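Long-range contacts in putative laminarinase (Phanerochaete chrysosporium, PDB 2W39), which probably hydrolyses beta-glucans such as laminarin and lichenin as an extracellular glycoside hydrolase of family 16: residues A102-E107 against G114-I119; K78-H83 against N245-N250; N128-H133 against P227-P232. All coordinates share one frame; numbering follows the deposited sequence. Where two conformers were deposited one is given.

Contact 1 is the centre of the three and carries most of the sugar-facing side chains. Its strand 98-105 neighbours strand 246-253 of contact 2, and its strand 115-120 neighbours strand 129-133 of contact 3; each contact has a segment in this sheet, while 227-232 of contact 3 belongs to the other. Contacts 1 and 2 have centres about 8 Å apart and share two probable hydrogen bonds, E104 OE2 to H83 NE2 (2.6 Å) and, beside the sugar, W103 NE1 to N250 OD1 (2.8 Å). Contacts 1 and 3, centres about 11 Å apart, join where D117 N meets T131 O at 2.8 Å; both touch the bound gluconolactone. Contacts 2 and 3 do not touch.

Contact 1 of 3, residues A102-E107 against G114-I119. With LGC (D-glucono-1,5-lactone), chain D; BGC (beta-D-glucopyranose), chain B; BGC (beta-D-glucopyranose), chain C.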
loop_
_atom_site.group_PDB
_atom_site.type_symbol
_atom_site.label_atom_id
_atom_site.label_comp_id
_atom_site.label_asym_id
_atom_site.label_seq_id
_atom_site.Cartn_x
_atom_site.Cartn_y
_atom_site.Cartn_z
ATOM N N ALA A 102 -0.820 -0.366 0.388
ATOM C CA ALA A 102 -0.695 0.375 1.655
ATOM C C ALA A 102 -0.274 1.779 1.228
ATOM O O ALA A 102 0.713 1.956 0.499
ATOM C CB ALA A 102 0.337 -0.258 2.581
ATOM N N TRP A 103 -1.038 2.782 1.650
ATOM C CA TRP A 103 -0.928 4.101 1.048
ATOM C C TRP A 103 -1.512 5.148 1.967
ATOM O O TRP A 103 -2.078 4.831 3.007
ATOM C CB TRP A 103 -1.576 4.084 -0.346
ATOM C CG TRP A 103 -3.002 3.662 -0.427
ATOM C CD1 TRP A 103 -3.531 2.423 -0.130
ATOM C CD2 TRP A 103 -4.067 4.419 -1.001
ATOM N NE1 TRP A 103 -4.874 2.395 -0.435
ATOM C CE2 TRP A 103 -5.226 3.606 -0.978
ATOM C CE3 TRP A 103 -4.155 5.707 -1.535
ATOM C CZ2 TRP A 103 -6.443 4.037 -1.486
ATOM C CZ3 TRP A 103 -5.371 6.128 -2.051
ATOM C CH2 TRP A 103 -6.496 5.298 -2.004
ATOM N N GLU A 104 -1.370 6.401 1.549
ATOM C CA GLU A 104 -1.987 7.522 2.264
ATOM C C GLU A 104 -2.640 8.440 1.262
ATOM O O GLU A 104 -2.119 8.659 0.160
ATOM C CB GLU A 104 -0.968 8.342 3.071
ATOM C CG GLU A 104 -0.216 7.529 4.085
ATOM C CD GLU A 104 0.674 8.374 4.981
ATOM O OE1 GLU A 104 0.851 9.578 4.707
ATOM O OE2 GLU A 104 1.207 7.815 5.979
ATOM N N THR A 105 -3.784 8.996 1.646
ATOM C CA THR A 105 -4.429 10.016 0.828
ATOM C C THR A 105 -5.434 10.803 1.653
ATOM O O THR A 105 -5.692 10.476 2.820
ATOM C CB THR A 105 -5.113 9.376 -0.415
ATOM O OG1 THR A 105 -5.401 10.397 -1.372
ATOM C CG2 THR A 105 -6.408 8.664 -0.032
ATOM N N ASP A 106 -5.990 11.833 1.021
ATOM C CA ASP A 106 -7.174 12.509 1.502
ATOM C C ASP A 106 -8.268 12.239 0.463
ATOM O O ASP A 106 -8.284 12.835 -0.629
ATOM C CB ASP A 106 -6.846 13.999 1.645
ATOM C CG ASP A 106 -7.984 14.811 2.189
ATOM O OD1 ASP A 106 -9.128 14.344 2.153
ATOM O OD2 ASP A 106 -7.725 15.955 2.658
ATOM N N GLU A 107 -9.140 11.290 0.774
ATOM C CA GLU A 107 -10.176 10.882 -0.166
ATOM C C GLU A 107 -11.114 12.037 -0.467
ATOM O O GLU A 107 -11.631 12.156 -1.582
ATOM C CB GLU A 107 -10.975 9.698 0.377
ATOM C CG GLU A 107 -10.198 8.389 0.477
ATOM C CD GLU A 107 -10.842 7.466 1.471
ATOM O OE1 GLU A 107 -10.853 7.811 2.666
ATOM O OE2 GLU A 107 -11.371 6.409 1.069
ATOM N N GLY A 114 -3.282 15.117 -2.277
ATOM C CA GLY A 114 -2.180 14.208 -2.518
ATOM C C GLY A 114 -2.535 12.752 -2.259
ATOM O O GLY A 114 -3.563 12.407 -1.659
ATOM N N GLU A 115 -1.636 11.898 -2.728
ATOM C CA GLU A 115 -1.684 10.456 -2.501
ATOM C C GLU A 115 -0.251 9.971 -2.554
ATOM O O GLU A 115 0.503 10.352 -3.459
ATOM C CB GLU A 115 -2.504 9.758 -3.593
ATOM C CG GLU A 115 -2.425 8.239 -3.555
ATOM C CD GLU A 115 -3.194 7.553 -4.664
ATOM O OE1 GLU A 115 -3.986 8.207 -5.375
ATOM O OE2 GLU A 115 -3.038 6.325 -4.817
ATOM N N VAL A 116 0.159 9.161 -1.583
ATOM C CA VAL A 116 1.439 8.457 -1.671
ATOM C C VAL A 116 1.191 6.972 -1.503
ATOM O O VAL A 116 0.669 6.516 -0.474
ATOM C CB VAL A 116 2.518 8.974 -0.666
ATOM C CG1 VAL A 116 1.970 9.047 0.764
ATOM C CG2 VAL A 116 3.764 8.081 -0.750
ATOM N N ASP A 117 1.570 6.220 -2.529
ATOM C CA ASP A 117 1.453 4.762 -2.515
ATOM C C ASP A 117 2.773 4.203 -2.054
ATOM O O ASP A 117 3.806 4.459 -2.669
ATOM C CB ASP A 117 1.094 4.243 -3.906
ATOM C CG ASP A 117 -0.135 4.932 -4.467
ATOM O OD1 ASP A 117 -1.159 5.011 -3.742
ATOM O OD2 ASP A 117 -0.080 5.435 -5.588
ATOM N N ILE A 118 2.737 3.467 -0.942
ATOM C CA ILE A 118 3.936 2.956 -0.288
ATOM C C ILE A 118 4.215 1.512 -0.714
ATOM O O ILE A 118 5.344 1.180 -1.086
ATOM C CB ILE A 118 3.790 3.076 1.251
ATOM C CG1 ILE A 118 3.548 4.544 1.638
ATOM C CG2 ILE A 118 5.017 2.496 1.933
ATOM C CD1 ILE A 118 3.091 4.747 3.093
ATOM N N ILE A 119 3.182 0.671 -0.649
ATOM C CA ILE A 119 3.211 -0.685 -1.174
ATOM C C ILE A 119 2.105 -0.778 -2.198
ATOM O O ILE A 119 0.959 -0.471 -1.901
ATOM C CB ILE A 119 2.965 -1.740 -0.082
ATOM C CG1 ILE A 119 3.896 -1.511 1.126
ATOM C CG2 ILE A 119 3.126 -3.142 -0.685
ATOM C CD1 ILE A 119 3.636 -2.444 2.311
HETATM C C1 LGC D . -3.633 4.639 -6.876
HETATM C C2 LGC D . -4.956 5.273 -7.186
HETATM O O5 LGC D . -3.414 3.781 -5.712
HETATM O O1 LGC D . -2.689 4.827 -7.626
HETATM O O2 LGC D . -4.805 6.695 -7.360
HETATM C C3 LGC D . -5.989 4.939 -6.103
HETATM O O3 LGC D . -7.318 5.135 -6.616
HETATM C C4 LGC D . -5.803 3.498 -5.626
HETATM O O4 LGC D . -6.899 3.074 -4.822
HETATM C C5 LGC D . -4.502 3.455 -4.834
HETATM C C6 LGC D . -4.181 2.118 -4.173
HETATM O O6 LGC D . -4.180 1.029 -5.108
HETATM C C2 BGC B . -4.715 4.917 -7.327
HETATM C C3 BGC B . -5.788 4.893 -6.237
HETATM C C4 BGC B . -5.825 3.502 -5.627
HETATM C C5 BGC B . -4.514 3.319 -4.877
HETATM C C6 BGC B . -4.476 1.991 -4.132
HETATM C C1 BGC B . -3.423 4.140 -6.998
HETATM O O1 BGC B . -3.108 3.260 -8.093
HETATM O O2 BGC B . -4.383 6.279 -7.642
HETATM O O3 BGC B . -7.073 5.264 -6.770
HETATM O O4 BGC B . -6.932 3.354 -4.739
HETATM O O5 BGC B . -3.396 3.371 -5.778
HETATM O O6 BGC B . -4.112 0.942 -5.037
HETATM C C2 BGC C . -8.936 6.541 -7.557
HETATM C C3 BGC C . -9.630 7.881 -7.340
HETATM C C4 BGC C . -10.026 8.099 -5.882
HETATM C C5 BGC C . -8.827 7.858 -4.959
HETATM C C6 BGC C . -9.202 7.905 -3.477
HETATM C C1 BGC C . -7.775 6.394 -6.580
HETATM O O2 BGC C . -8.442 6.486 -8.902
HETATM O O3 BGC C . -10.803 7.954 -8.161
HETATM O O4 BGC C . -10.509 9.443 -5.723
HETATM O O5 BGC C . -8.275 6.568 -5.247
HETATM O O6 BGC C . -9.983 6.759 -3.092
HETATM O O HOH W 1 -6.114 13.969 -2.092
#
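W103 turns its CG between its own backbone N and carbonyl carbon (chi1 57°), while E115 runs extended from a CG that lies opposite its N (chi1 171°); indole and carboxylate thus cross on one face of the hairpin, with E115 OE2 3.5 Å from W103 CE3. D117 lies alongside the indole, its OD1 3.5 Å from W103 CB. A broad aromatic suits this place because the indole offers a flat apolar face to the C6 end of the sugar: C6 of the gluconolactone sits 3.6 Å above the centre of the W103 ring, and a glucose modelled on the same spot puts its C6 over the same face. N250 accepts from W103 NE1, which fixes how the indole is rotated. E115 OE1, which also takes a hydrogen bond from W110, comes within 2.6 Å of O2 of the lactone, while E115 OE2 and D117 OD1 face the C1-O5 end of its ring.

Further along this face T105 donates from OG1 to G114 O at 2.7 Å, just before strand 115-120, where the connection from 98-105 comes back; the positive phi of G114 favours glycine. On the other face the aliphatic parts of E104 and V116 lie side by side, CB to CG1 3.8 Å, and these two residues exchange both backbone hydrogen bonds. The pairing then slips by one residue: A102 O accepts from I118 N at 2.9 Å and from I119 N at 3.0 Å. With this classic beta bulge, E115, D117 and E120 fit the E-x-D-x-x-E active-site signature of bulged family 16 glycoside hydrolases.

Contact 2 of 3, residues K78-H83 against N245-N250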
loop_
_atom_site.group_PDB
_atom_site.type_symbol
_atom_site.label_atom_id
_atom_site.label_comp_id
_atom_site.label_asym_id
_atom_site.label_seq_id
_atom_site.Cartn_x
_atom_site.Cartn_y
_atom_site.Cartn_z
ATOM N N LYS A 78 -7.191 8.747 12.475
ATOM C CA LYS A 78 -6.362 9.933 12.473
ATOM C C LYS A 78 -5.816 10.262 11.098
ATOM O O LYS A 78 -5.705 9.392 10.215
ATOM C CB LYS A 78 -5.214 9.755 13.449
ATOM C CG LYS A 78 -5.716 9.830 14.878
ATOM C CD LYS A 78 -4.662 9.439 15.875
ATOM C CE LYS A 78 -3.570 10.460 15.982
ATOM N NZ LYS A 78 -2.701 10.115 17.150
ATOM N N THR A 79 -5.475 11.536 10.919
ATOM C CA THR A 79 -4.800 12.004 9.721
ATOM C C THR A 79 -3.427 12.569 10.098
ATOM O O THR A 79 -3.178 12.891 11.266
ATOM C CB THR A 79 -5.614 13.076 8.990
ATOM O OG1 THR A 79 -5.766 14.166 9.892
ATOM C CG2 THR A 79 -6.963 12.555 8.557
ATOM N N TYR A 80 -2.563 12.716 9.096
ATOM C CA TYR A 80 -1.145 13.003 9.288
ATOM C C TYR A 80 -0.646 13.950 8.218
ATOM O O TYR A 80 -1.073 13.890 7.067
ATOM C CB TYR A 80 -0.303 11.697 9.261
ATOM C CG TYR A 80 -0.793 10.706 10.286
ATOM C CD1 TYR A 80 -0.386 10.800 11.617
ATOM C CD2 TYR A 80 -1.718 9.720 9.943
ATOM C CE1 TYR A 80 -0.880 9.945 12.580
ATOM C CE2 TYR A 80 -2.217 8.856 10.897
ATOM C CZ TYR A 80 -1.787 8.957 12.214
ATOM O OH TYR A 80 -2.287 8.086 13.156
ATOM N N THR A 81 0.296 14.807 8.606
ATOM C CA THR A 81 0.979 15.699 7.663
ATOM C C THR A 81 2.470 15.316 7.664
ATOM O O THR A 81 2.841 14.347 6.995
ATOM C CB THR A 81 0.714 17.189 7.958
ATOM O OG1 THR A 81 1.129 17.490 9.298
ATOM C CG2 THR A 81 -0.785 17.506 7.780
ATOM N N THR A 82 3.308 16.046 8.402
ATOM C CA THR A 82 4.708 15.665 8.560
ATOM C C THR A 82 4.799 14.520 9.571
ATOM O O THR A 82 4.377 14.651 10.730
ATOM C CB THR A 82 5.537 16.867 8.983
ATOM O OG1 THR A 82 5.546 17.782 7.885
ATOM C CG2 THR A 82 6.961 16.468 9.339
ATOM N N HIS A 83 5.290 13.365 9.114
ATOM C CA HIS A 83 5.296 12.179 9.951
ATOM C C HIS A 83 6.152 11.109 9.306
ATOM O O HIS A 83 6.562 11.238 8.142
ATOM C CB HIS A 83 3.869 11.635 10.158
ATOM C CG HIS A 83 3.266 10.993 8.942
ATOM N ND1 HIS A 83 2.895 11.709 7.822
ATOM C CD2 HIS A 83 2.910 9.709 8.698
ATOM C CE1 HIS A 83 2.356 10.881 6.938
ATOM N NE2 HIS A 83 2.358 9.658 7.443
ATOM N N ASN A 245 -3.506 13.427 5.608
ATOM C CA ASN A 245 -3.880 12.183 4.937
ATOM C C ASN A 245 -4.131 11.073 5.955
ATOM O O ASN A 245 -3.451 10.987 6.975
ATOM C CB ASN A 245 -2.735 11.706 4.022
ATOM C CG ASN A 245 -2.607 12.454 2.700
ATOM O OD1 ASN A 245 -3.250 13.483 2.433
ATOM N ND2 ASN A 245 -1.756 11.917 1.854
ATOM N N ASN A 246 -5.074 10.198 5.626
ATOM C CA ASN A 246 -5.262 8.934 6.341
ATOM C C ASN A 246 -4.336 7.873 5.755
ATOM O O ASN A 246 -3.953 7.948 4.580
ATOM C CB ASN A 246 -6.697 8.405 6.175
ATOM C CG ASN A 246 -7.760 9.426 6.537
ATOM O OD1 ASN A 246 -8.096 10.288 5.723
ATOM N ND2 ASN A 246 -8.292 9.327 7.754
ATOM N N ILE A 247 -4.041 6.876 6.587
ATOM C CA ILE A 247 -3.371 5.657 6.130
ATOM C C ILE A 247 -4.439 4.633 5.739
ATOM O O ILE A 247 -5.414 4.422 6.487
ATOM C CB ILE A 247 -2.470 5.084 7.253
ATOM C CG1 ILE A 247 -1.306 6.038 7.521
ATOM C CG2 ILE A 247 -1.981 3.663 6.914
ATOM C CD1 ILE A 247 -0.531 5.772 8.816
ATOM N N ILE A 248 -4.278 4.042 4.556
ATOM C CA ILE A 248 -5.210 3.046 4.022
ATOM C C ILE A 248 -4.445 1.772 3.690
ATOM O O ILE A 248 -3.353 1.823 3.112
ATOM C CB ILE A 248 -5.976 3.587 2.783
ATOM C CG1 ILE A 248 -6.736 4.867 3.164
ATOM C CG2 ILE A 248 -6.940 2.514 2.218
ATOM C CD1 ILE A 248 -7.441 5.538 1.999
ATOM N N ILE A 249 -5.019 0.631 4.063
ATOM C CA ILE A 249 -4.489 -0.676 3.686
ATOM C C ILE A 249 -5.649 -1.478 3.115
ATOM O O ILE A 249 -6.692 -1.598 3.759
ATOM C CB ILE A 249 -3.839 -1.430 4.869
ATOM C CG1 ILE A 249 -2.785 -0.552 5.549
ATOM C CG2 ILE A 249 -3.251 -2.749 4.377
ATOM C CD1 ILE A 249 -2.295 -1.110 6.895
ATOM N N ASN A 250 -5.495 -1.992 1.894
ATOM C CA ASN A 250 -6.629 -2.619 1.209
ATOM C C ASN A 250 -6.206 -3.739 0.296
ATOM O O ASN A 250 -5.022 -3.914 -0.000
ATOM C CB ASN A 250 -7.435 -1.575 0.400
ATOM C CG ASN A 250 -6.674 -1.080 -0.804
ATOM O OD1 ASN A 250 -5.793 -0.227 -0.674
ATOM N ND2 ASN A 250 -6.969 -1.639 -1.980
#
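T79 and N246 meet at a slant. The threonine rotamer (chi1 61°) puts CG2 beside its own N, and this methyl lies 3.6 Å from N246 ND2; the amide is held by S76 O, which accepts from that same ND2. Threonine suits such an edge, since its methyl can pack while its hydroxyl keeps a polar side. Y80 holds CG beside its own N (chi1 -56°), opposite the carbonyl carbon, and its CE2 touches I247 CD1 at 4.1 Å. Its OH is hydrogen-bonded to D7 OD2, so one residue serves both the greasy interior and a charged rim. Y80 CB rests 3.5 Å above the centre of the H83 ring. H83 ND1 donates to T81 O at 2.8 Å, in the imidazole plane but from above the T81 carbonyl plane; with NE2 bonded to E104, both nitrogens hold the ring. A single antiparallel bridge pairs the backbones: Y80 N to N245 O is bent (133°), N245 N to Y80 O nearly straight, each 2.9 Å long.

The 78-83 loop links strand 69-76 of one sheet to strand 83-89 of the other. Strand 246-253 runs between strands 69-76 and 98-105, while V296 of strand 288-297 touches Y80, H83 and I247.

Contact 3 of 3, residues N128-H133 against P227-P232; sequences NAMTLH and PTAFFP. With LGC (D-glucono-1,5-lactone), chain D; BGC (beta-D-glucopyranose), chain B.
Strands 129-133 and 229-232 run in nearly the same direction, 19° apart with axes 8.2 Å from each other, and they belong to the two different sheets of the beta sandwich. At this spacing side chains, and not backbone bonds, join the layers. L132 and F231 point into the gap and slide past each other in opposite directions. L132 sets its CG over the centre of the F231 face, 3.8 Å from the ring centroid and only 11° off the ring normal, a CH-pi contact, while L132 CD1 reaches back to F231 CG at 3.6 Å. A branched leucine fits here because its two methyls can spread over a ring face. The same ring brings its far edge to the backbone, where F231 CZ lies 3.5 Å from M130 O, near the ring plane.

Two residues before this pair on each strand, M130 faces A229, with T228 next to it. M130 CB packs on A229 CB at 3.9 Å, and the chain then bends through chi2 and chi3 to bring CE to T228 CG2, also at 3.9 Å. The flexible thioether can follow such a curved path, and the short alanine lets methionine come in close. T228 and A229 both face V198 in a classic beta bulge against strand 195-202, and T228 OG1 is hydrogen-bonded to F200 N, so its methyl is the part given to M130.

The alternate residues T131 and H133 face the other side of the sheet, the sugar-binding side. T131 touches D117 there. H133 is held at ND1 by N162 OD1, and O2 of the gluconolactone, or of the glucose that shares its site, lies over one face of its ring toward the rim. H133 NE2 also makes a weak hydrogen bond to D117 OD2, and it comes to 2.8 Å from O1 of the gluconolactone.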
loop_
_atom_site.group_PDB
_atom_site.type_symbol
_atom_site.label_atom_id
_atom_site.label_comp_id
_atom_site.label_asym_id
_atom_site.label_seq_id
_atom_site.Cartn_x
_atom_site.Cartn_y
_atom_site.Cartn_z
ATOM N N ASN A 128 7.866 -3.770 -6.280
ATOM C CA ASN A 128 6.973 -2.788 -5.693
ATOM C C ASN A 128 7.103 -1.451 -6.416
ATOM O O ASN A 128 8.187 -1.085 -6.870
ATOM C CB ASN A 128 7.343 -2.579 -4.226
ATOM C CG ASN A 128 6.330 -1.731 -3.502
ATOM O OD1 ASN A 128 5.151 -2.054 -3.512
ATOM N ND2 ASN A 128 6.774 -0.629 -2.902
ATOM N N ALA A 129 5.990 -0.738 -6.473
ATOM C CA ALA A 129 5.958 0.631 -6.992
ATOM C C ALA A 129 5.582 1.582 -5.856
ATOM O O ALA A 129 4.638 1.309 -5.109
ATOM C CB ALA A 129 4.957 0.751 -8.136
ATOM N N MET A 130 6.288 2.711 -5.782
ATOM C CA MET A 130 6.037 3.782 -4.822
ATOM C C MET A 130 5.778 5.028 -5.661
ATOM O O MET A 130 6.583 5.366 -6.532
ATOM C CB MET A 130 7.250 3.954 -3.918
ATOM C CG MET A 130 7.464 2.693 -3.053
ATOM S SD MET A 130 9.188 2.197 -2.814
ATOM C CE MET A 130 9.625 1.739 -4.509
ATOM N N THR A 131 4.642 5.690 -5.432
ATOM C CA THR A 131 4.118 6.654 -6.402
ATOM C C THR A 131 3.422 7.790 -5.685
ATOM O O THR A 131 2.696 7.568 -4.707
ATOM C CB THR A 131 3.100 5.945 -7.321
ATOM O OG1 THR A 131 3.685 4.759 -7.866
ATOM C CG2 THR A 131 2.656 6.827 -8.458
ATOM N N LEU A 132 3.603 9.004 -6.209
ATOM C CA LEU A 132 2.753 10.116 -5.776
ATOM C C LEU A 132 1.735 10.447 -6.849
ATOM O O LEU A 132 2.038 10.393 -8.053
ATOM C CB LEU A 132 3.545 11.394 -5.492
ATOM C CG LEU A 132 4.768 11.278 -4.595
ATOM C CD1 LEU A 132 5.326 12.653 -4.308
ATOM C CD2 LEU A 132 4.481 10.541 -3.296
ATOM N N HIS A 133 0.538 10.817 -6.412
ATOM C CA HIS A 133 -0.497 11.363 -7.298
ATOM C C HIS A 133 -0.909 12.698 -6.710
ATOM O O HIS A 133 -1.239 12.777 -5.527
ATOM C CB HIS A 133 -1.730 10.455 -7.333
ATOM C CG HIS A 133 -1.456 9.044 -7.740
ATOM N ND1 HIS A 133 -1.962 8.488 -8.892
ATOM C CD2 HIS A 133 -0.767 8.054 -7.121
ATOM C CE1 HIS A 133 -1.581 7.224 -8.978
ATOM N NE2 HIS A 133 -0.850 6.939 -7.918
ATOM N N PRO A 227 17.152 6.322 0.672
ATOM C CA PRO A 227 15.812 5.772 0.482
ATOM C C PRO A 227 15.680 4.952 -0.799
ATOM O O PRO A 227 16.445 5.113 -1.758
ATOM C CB PRO A 227 14.925 7.026 0.424
ATOM C CG PRO A 227 15.826 8.075 -0.112
ATOM C CD PRO A 227 17.171 7.790 0.514
ATOM N N THR A 228 14.695 4.071 -0.813
ATOM C CA THR A 228 14.345 3.322 -2.004
ATOM C C THR A 228 13.695 4.231 -3.056
ATOM O O THR A 228 14.021 4.160 -4.245
ATOM C CB THR A 228 13.417 2.161 -1.622
ATOM O OG1 THR A 228 14.035 1.386 -0.586
ATOM C CG2 THR A 228 13.153 1.280 -2.814
ATOM N N ALA A 229 12.758 5.072 -2.598
ATOM C CA ALA A 229 12.137 6.089 -3.448
ATOM C C ALA A 229 12.305 7.437 -2.773
ATOM O O ALA A 229 12.121 7.568 -1.568
ATOM C CB ALA A 229 10.640 5.800 -3.663
ATOM N N PHE A 230 12.649 8.444 -3.570
ATOM C CA PHE A 230 12.838 9.824 -3.107
ATOM C C PHE A 230 12.050 10.729 -4.025
ATOM O O PHE A 230 12.177 10.677 -5.258
ATOM C CB PHE A 230 14.335 10.150 -3.182
ATOM C CG PHE A 230 14.747 11.540 -2.692
ATOM C CD1 PHE A 230 15.873 12.138 -3.246
ATOM C CD2 PHE A 230 14.077 12.220 -1.672
ATOM C CE1 PHE A 230 16.324 13.372 -2.811
ATOM C CE2 PHE A 230 14.525 13.459 -1.223
ATOM C CZ PHE A 230 15.658 14.029 -1.803
ATOM N N PHE A 231 11.233 11.561 -3.397
ATOM C CA PHE A 231 10.410 12.565 -4.068
ATOM C C PHE A 231 10.785 13.915 -3.472
ATOM O O PHE A 231 10.174 14.379 -2.512
ATOM C CB PHE A 231 8.930 12.256 -3.868
ATOM C CG PHE A 231 8.528 10.924 -4.419
ATOM C CD1 PHE A 231 8.344 9.822 -3.573
ATOM C CD2 PHE A 231 8.338 10.751 -5.793
ATOM C CE1 PHE A 231 7.975 8.580 -4.112
ATOM C CE2 PHE A 231 7.966 9.514 -6.324
ATOM C CZ PHE A 231 7.783 8.432 -5.475
ATOM N N PRO A 232 11.845 14.547 -4.008
ATOM C CA PRO A 232 12.289 15.838 -3.474
ATOM C C PRO A 232 11.358 16.959 -3.945
ATOM O O PRO A 232 10.468 16.751 -4.781
ATOM C CB PRO A 232 13.672 15.998 -4.101
ATOM C CG PRO A 232 13.566 15.274 -5.384
ATOM C CD PRO A 232 12.707 14.059 -5.100
HETATM C C1 LGC D . -3.633 4.639 -6.876
HETATM C C2 LGC D . -4.956 5.273 -7.186
HETATM O O5 LGC D . -3.414 3.781 -5.712
HETATM O O1 LGC D . -2.689 4.827 -7.626
HETATM O O2 LGC D . -4.805 6.695 -7.360
HETATM C C3 LGC D . -5.989 4.939 -6.103
HETATM O O3 LGC D . -7.318 5.135 -6.616
HETATM C C4 LGC D . -5.803 3.498 -5.626
HETATM O O4 LGC D . -6.899 3.074 -4.822
HETATM C C5 LGC D . -4.502 3.455 -4.834
HETATM C C6 LGC D . -4.181 2.118 -4.173
HETATM O O6 LGC D . -4.180 1.029 -5.108
HETATM C C2 BGC B . -4.715 4.917 -7.327
HETATM C C3 BGC B . -5.788 4.893 -6.237
HETATM C C4 BGC B . -5.825 3.502 -5.627
HETATM C C5 BGC B . -4.514 3.319 -4.877
HETATM C C6 BGC B . -4.476 1.991 -4.132
HETATM C C1 BGC B . -3.423 4.140 -6.998
HETATM O O1 BGC B . -3.108 3.260 -8.093
HETATM O O2 BGC B . -4.383 6.279 -7.642
HETATM O O3 BGC B . -7.073 5.264 -6.770
HETATM O O4 BGC B . -6.932 3.354 -4.739
HETATM O O5 BGC B . -3.396 3.371 -5.778
HETATM O O6 BGC B . -4.112 0.942 -5.037
#